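Local coordinates for protein monoacylglycerol lipase (Palaeococcus ferrophilus, PDB 6QE2) that probably hydrolyses monoacylglycerols to free fatty acid and glycerol, as an archaeal lipase of the alpha/beta-hydrolase superfamily, at residues V107-K119 / L197-S211. Residues are numbered along the deposited sequence; the frame is centred on the assembly and turned at random.
Sequences VVASSPALAKSPK and LLVGTADIITPPEGS. With LDA (lauryl dimethylamine-N-oxide), chain D.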
loop_
_atom_site.group_PDB
_atom_site.type_symbol
_atom_site.label_atom_id
_atom_site.label_comp_id
_atom_site.label_asym_id
_atom_site.label_seq_id
_atom_site.Cartn_x
_atom_site.Cartn_y
_atom_site.Cartn_z
ATOM N N VAL A 107 -6.738 -8.437 -5.270
ATOM C CA VAL A 107 -5.874 -7.510 -4.547
ATOM C C VAL A 107 -4.469 -7.563 -5.129
ATOM O O VAL A 107 -3.911 -8.647 -5.340
ATOM C CB VAL A 107 -5.868 -7.791 -3.028
ATOM C CG1 VAL A 107 -5.516 -9.248 -2.717
ATOM C CG2 VAL A 107 -4.923 -6.846 -2.327
ATOM N N VAL A 108 -3.916 -6.388 -5.428
ATOM C CA VAL A 108 -2.548 -6.228 -5.906
ATOM C C VAL A 108 -1.802 -5.449 -4.836
ATOM O O VAL A 108 -2.225 -4.347 -4.461
ATOM C CB VAL A 108 -2.485 -5.484 -7.247
ATOM C CG1 VAL A 108 -1.038 -5.353 -7.710
ATOM C CG2 VAL A 108 -3.358 -6.166 -8.301
ATOM N N ALA A 109 -0.709 -6.014 -4.336
ATOM C CA ALA A 109 0.083 -5.379 -3.290
ATOM C C ALA A 109 1.500 -5.162 -3.800
ATOM O O ALA A 109 2.201 -6.123 -4.132
ATOM C CB ALA A 109 0.086 -6.221 -2.014
ATOM N N SER A 110 1.901 -3.898 -3.895
ATOM C CA SER A 110 3.261 -3.511 -4.239
ATOM C C SER A 110 4.053 -3.313 -2.953
ATOM O O SER A 110 3.664 -2.505 -2.107
ATOM C CB SER A 110 3.244 -2.231 -5.074
ATOM O OG SER A 110 4.454 -1.505 -4.951
ATOM N N SER A 111 5.170 -4.036 -2.819
ATOM C CA SER A 111 6.044 -3.951 -1.647
ATOM C C SER A 111 5.272 -3.870 -0.332
ATOM O O SER A 111 5.503 -2.943 0.453
ATOM C CB SER A 111 6.963 -2.730 -1.765
ATOM O OG SER A 111 7.726 -2.764 -2.964
ATOM N N PRO A 112 4.346 -4.788 -0.054
ATOM C CA PRO A 112 3.537 -4.659 1.163
ATOM C C PRO A 112 4.390 -4.814 2.414
ATOM O O PRO A 112 5.382 -5.550 2.436
ATOM C CB PRO A 112 2.515 -5.794 1.036
ATOM C CG PRO A 112 3.181 -6.799 0.146
ATOM C CD PRO A 112 3.997 -5.999 -0.821
ATOM N N ALA A 113 4.007 -4.077 3.453
ATOM C CA ALA A 113 4.734 -4.074 4.724
ATOM C C ALA A 113 4.385 -5.347 5.486
ATOM O O ALA A 113 3.432 -5.393 6.264
ATOM C CB ALA A 113 4.391 -2.821 5.526
ATOM N N LEU A 114 5.174 -6.404 5.258
ATOM C CA LEU A 114 4.917 -7.716 5.840
ATOM C C LEU A 114 6.077 -8.236 6.682
ATOM O O LEU A 114 5.972 -9.327 7.258
ATOM C CB LEU A 114 4.594 -8.728 4.732
ATOM C CG LEU A 114 3.304 -8.443 3.957
ATOM C CD1 LEU A 114 3.214 -9.322 2.729
ATOM C CD2 LEU A 114 2.092 -8.655 4.854
ATOM N N ALA A 115 7.180 -7.504 6.738
ATOM C CA ALA A 115 8.334 -7.857 7.548
ATOM C C ALA A 115 8.984 -6.565 8.012
ATOM O O ALA A 115 8.997 -5.571 7.280
ATOM C CB ALA A 115 9.331 -8.715 6.762
ATOM N N LYS A 116 9.502 -6.586 9.236
ATOM C CA LYS A 116 10.178 -5.423 9.794
ATOM C C LYS A 116 11.443 -5.114 9.001
ATOM O O LYS A 116 12.167 -6.018 8.582
ATOM C CB LYS A 116 10.527 -5.694 11.261
ATOM C CG LYS A 116 11.186 -4.546 11.998
ATOM C CD LYS A 116 11.516 -4.944 13.429
ATOM C CE LYS A 116 12.761 -5.808 13.494
ATOM N NZ LYS A 116 13.919 -5.138 12.844
ATOM N N SER A 117 11.717 -3.828 8.807
ATOM C CA SER A 117 12.977 -3.442 8.193
ATOM C C SER A 117 14.124 -3.732 9.159
ATOM O O SER A 117 13.977 -3.528 10.364
ATOM C CB SER A 117 12.965 -1.954 7.851
ATOM O OG SER A 117 14.246 -1.521 7.430
ATOM N N PRO A 118 15.270 -4.210 8.665
ATOM C CA PRO A 118 16.444 -4.354 9.548
ATOM C C PRO A 118 16.909 -3.037 10.137
ATOM O O PRO A 118 17.637 -3.038 11.138
ATOM C CB PRO A 118 17.508 -4.968 8.626
ATOM C CG PRO A 118 17.047 -4.626 7.232
ATOM C CD PRO A 118 15.554 -4.682 7.300
ATOM N N LYS A 119 16.535 -1.913 9.523
ATOM C CA LYS A 119 16.848 -0.592 10.047
ATOM C C LYS A 119 15.987 -0.232 11.251
ATOM O O LYS A 119 16.316 0.718 11.971
ATOM C CB LYS A 119 16.682 0.460 8.950
ATOM C CG LYS A 119 17.649 0.299 7.794
ATOM C CD LYS A 119 19.091 0.320 8.281
ATOM C CE LYS A 119 20.067 0.147 7.130
ATOM N NZ LYS A 119 21.484 0.284 7.572
ATOM N N LEU A 197 1.363 -10.191 -5.652
ATOM C CA LEU A 197 2.363 -9.506 -4.848
ATOM C C LEU A 197 3.551 -9.142 -5.730
ATOM O O LEU A 197 4.024 -9.973 -6.509
ATOM C CB LEU A 197 2.828 -10.406 -3.695
ATOM C CG LEU A 197 1.715 -10.990 -2.823
ATOM C CD1 LEU A 197 2.306 -11.978 -1.829
ATOM C CD2 LEU A 197 0.978 -9.884 -2.078
ATOM N N LEU A 198 4.045 -7.911 -5.591
ATOM C CA LEU A 198 5.182 -7.429 -6.369
ATOM C C LEU A 198 6.241 -6.891 -5.417
ATOM O O LEU A 198 5.943 -6.024 -4.588
ATOM C CB LEU A 198 4.769 -6.330 -7.357
ATOM C CG LEU A 198 3.592 -6.607 -8.286
ATOM C CD1 LEU A 198 2.464 -5.668 -7.923
ATOM C CD2 LEU A 198 3.982 -6.420 -9.739
ATOM N N VAL A 199 7.473 -7.400 -5.527
ATOM C CA VAL A 199 8.550 -7.002 -4.627
ATOM C C VAL A 199 9.837 -6.752 -5.402
ATOM O O VAL A 199 10.082 -7.354 -6.453
ATOM C CB VAL A 199 8.798 -8.059 -3.525
ATOM C CG1 VAL A 199 7.573 -8.201 -2.641
ATOM C CG2 VAL A 199 9.167 -9.398 -4.149
ATOM N N GLY A 200 10.647 -5.833 -4.885
ATOM C CA GLY A 200 12.019 -5.654 -5.341
ATOM C C GLY A 200 12.966 -6.414 -4.430
ATOM O O GLY A 200 12.847 -6.349 -3.206
ATOM N N THR A 201 13.925 -7.132 -5.037
ATOM C CA THR A 201 14.757 -8.027 -4.239
ATOM C C THR A 201 15.725 -7.287 -3.326
ATOM O O THR A 201 16.184 -7.869 -2.338
ATOM C CB THR A 201 15.565 -8.979 -5.131
ATOM O OG1 THR A 201 16.478 -8.225 -5.937
ATOM C CG2 THR A 201 14.650 -9.802 -6.022
ATOM N N ALA A 202 16.036 -6.026 -3.617
ATOM C CA ALA A 202 16.969 -5.256 -2.805
ATOM C C ALA A 202 16.259 -4.325 -1.835
ATOM O O ALA A 202 16.902 -3.454 -1.238
ATOM C CB ALA A 202 17.912 -4.456 -3.705
ATOM N N ASP A 203 14.955 -4.509 -1.654
ATOM C CA ASP A 203 14.162 -3.678 -0.760
ATOM C C ASP A 203 14.505 -4.004 0.693
ATOM O O ASP A 203 14.327 -5.143 1.135
ATOM C CB ASP A 203 12.683 -3.937 -1.050
ATOM C CG ASP A 203 11.741 -3.039 -0.276
ATOM O OD1 ASP A 203 12.184 -2.247 0.581
ATOM O OD2 ASP A 203 10.526 -3.134 -0.549
ATOM N N ILE A 204 15.020 -3.021 1.430
ATOM C CA ILE A 204 15.224 -3.175 2.868
ATOM C C ILE A 204 14.216 -2.389 3.694
ATOM O O ILE A 204 14.216 -2.516 4.929
ATOM C CB ILE A 204 16.668 -2.827 3.291
ATOM C CG1 ILE A 204 17.077 -1.433 2.831
ATOM C CG2 ILE A 204 17.642 -3.860 2.741
ATOM C CD1 ILE A 204 18.541 -1.146 3.120
ATOM N N ILE A 205 13.368 -1.576 3.067
ATOM C CA ILE A 205 12.320 -0.899 3.819
ATOM C C ILE A 205 11.224 -1.892 4.192
ATOM O O ILE A 205 10.742 -1.913 5.332
ATOM C CB ILE A 205 11.760 0.278 2.997
ATOM C CG1 ILE A 205 12.835 1.350 2.805
ATOM C CG2 ILE A 205 10.533 0.865 3.677
ATOM C CD1 ILE A 205 12.466 2.422 1.820
ATOM N N THR A 206 10.810 -2.724 3.235
ATOM C CA THR A 206 9.907 -3.851 3.476
ATOM C C THR A 206 10.595 -5.073 2.883
ATOM O O THR A 206 10.476 -5.337 1.680
ATOM C CB THR A 206 8.528 -3.622 2.849
ATOM O OG1 THR A 206 8.682 -3.278 1.469
ATOM C CG2 THR A 206 7.779 -2.494 3.553
ATOM N N PRO A 207 11.363 -5.800 3.677
ATOM C CA PRO A 207 12.083 -6.964 3.148
ATOM C C PRO A 207 11.162 -7.903 2.399
ATOM O O PRO A 207 10.151 -8.304 2.924
ATOM C CB PRO A 207 12.626 -7.631 4.402
ATOM C CG PRO A 207 12.854 -6.490 5.322
ATOM C CD PRO A 207 11.717 -5.541 5.079
ATOM N N PRO A 208 11.549 -8.295 1.194
ATOM C CA PRO A 208 10.712 -9.165 0.361
ATOM C C PRO A 208 10.331 -10.525 0.940
ATOM O O PRO A 208 9.320 -11.049 0.531
ATOM C CB PRO A 208 11.522 -9.323 -0.931
ATOM C CG PRO A 208 12.885 -8.851 -0.616
ATOM C CD PRO A 208 12.753 -7.847 0.483
ATOM N N GLU A 209 11.083 -11.044 1.894
ATOM C CA GLU A 209 10.756 -12.333 2.466
ATOM C C GLU A 209 9.380 -12.277 3.122
ATOM O O GLU A 209 8.721 -13.290 3.256
ATOM C CB GLU A 209 11.822 -12.809 3.444
ATOM C CG GLU A 209 11.664 -14.256 3.859
ATOM C CD GLU A 209 11.914 -15.244 2.734
ATOM O OE1 GLU A 209 12.591 -14.892 1.772
ATOM O OE2 GLU A 209 11.449 -16.382 2.838
ATOM N N GLY A 210 8.950 -11.091 3.539
ATOM C CA GLY A 210 7.635 -10.979 4.126
ATOM C C GLY A 210 6.579 -11.394 3.111
ATOM O O GLY A 210 5.667 -12.109 3.448
ATOM N N SER A 211 6.705 -10.934 1.875
ATOM C CA SER A 211 5.793 -11.327 0.803
ATOM C C SER A 211 5.935 -12.807 0.441
ATOM O O SER A 211 4.965 -13.487 0.160
ATOM C CB SER A 211 5.961 -10.445 -0.430
ATOM O OG SER A 211 5.308 -9.220 -0.255
HETATM N N1 LDA D . 6.231 1.191 5.890
HETATM O O1 LDA D . 5.154 0.962 5.326
HETATM C CM1 LDA D . 6.693 2.520 5.510
HETATM C CM2 LDA D . 7.204 0.178 5.501
HETATM C C1 LDA D . 6.050 1.151 7.325
HETATM C C2 LDA D . 7.250 1.832 7.950
HETATM C C3 LDA D . 6.968 2.124 9.408
HETATM C C4 LDA D . 8.213 2.661 10.090
HETATM C C5 LDA D . 8.026 2.690 11.594
HETATM C C6 LDA D . 9.057 3.590 12.248
HETATM C C7 LDA D . 8.987 3.440 13.755
HETATM C C8 LDA D . 8.445 4.705 14.386
HETATM C C9 LDA D . 7.331 4.385 15.362
HETATM C C10 LDA D . 7.768 4.675 16.789
HETATM C C11 LDA D . 6.577 4.715 17.733
HETATM C C12 LDA D . 5.330 5.148 17.004
HETATM O O HOH W 1 9.461 -4.644 -2.387
HETATM O O HOH W 2 6.764 -7.304 0.927
HETATM O O HOH W 3 7.682 -7.310 3.693
HETATM O O HOH W 4 8.397 -2.906 6.934
#
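Leu198 and Ala109 tie together the parallel strands 195-200 and 106-110: Leu198 N donates to Ala109 O (3.0 Å). Leu198 O accepts from Ser111 N at 2.8 Å in a nearly straight bond (168°). Its CD1 meets Val108 CG1 at 3.5 Å, on the sheet face covered by helix 242-256. Beyond the strands, Thr206 packs against the loop after strand 106-110. Its CG2, anti to its own carbonyl carbon, lies 3.6 Å from Ala113 CA and also touches a methyl of the bound detergent LDA. The same rotamer (chi1 52°) turns Thr206 OG1 to Asp203 OD2, which it meets from above the carboxylate plane. Thr206 N holds the other oxygen, Asp203 OD1, so one residue grips both oxygens and probably fixes the rotation of the carboxylate. Water 1 donates to Ser111 OG and Asp203 OD2 and accepts from Gly200 N; Ser111 OG also bonds His233 O. Farther out, the Pro207 ring packs against Ala115 and Pro118. Ser117 OG donates to Ile204 O (2.7 Å) and accepts from Lys119 N, forming an ST turn. With an alanine here both bonds go, which would probably leave Ile204 O without this donor and the turn less firmly held. Asp203 OD2 also bonds His233 ND1, consistent with the acid of a Ser87-His233-Asp203 catalytic triad. An acid on the loop after a late parallel strand, here 195-200, is characteristic of the alpha/beta-hydrolase fold.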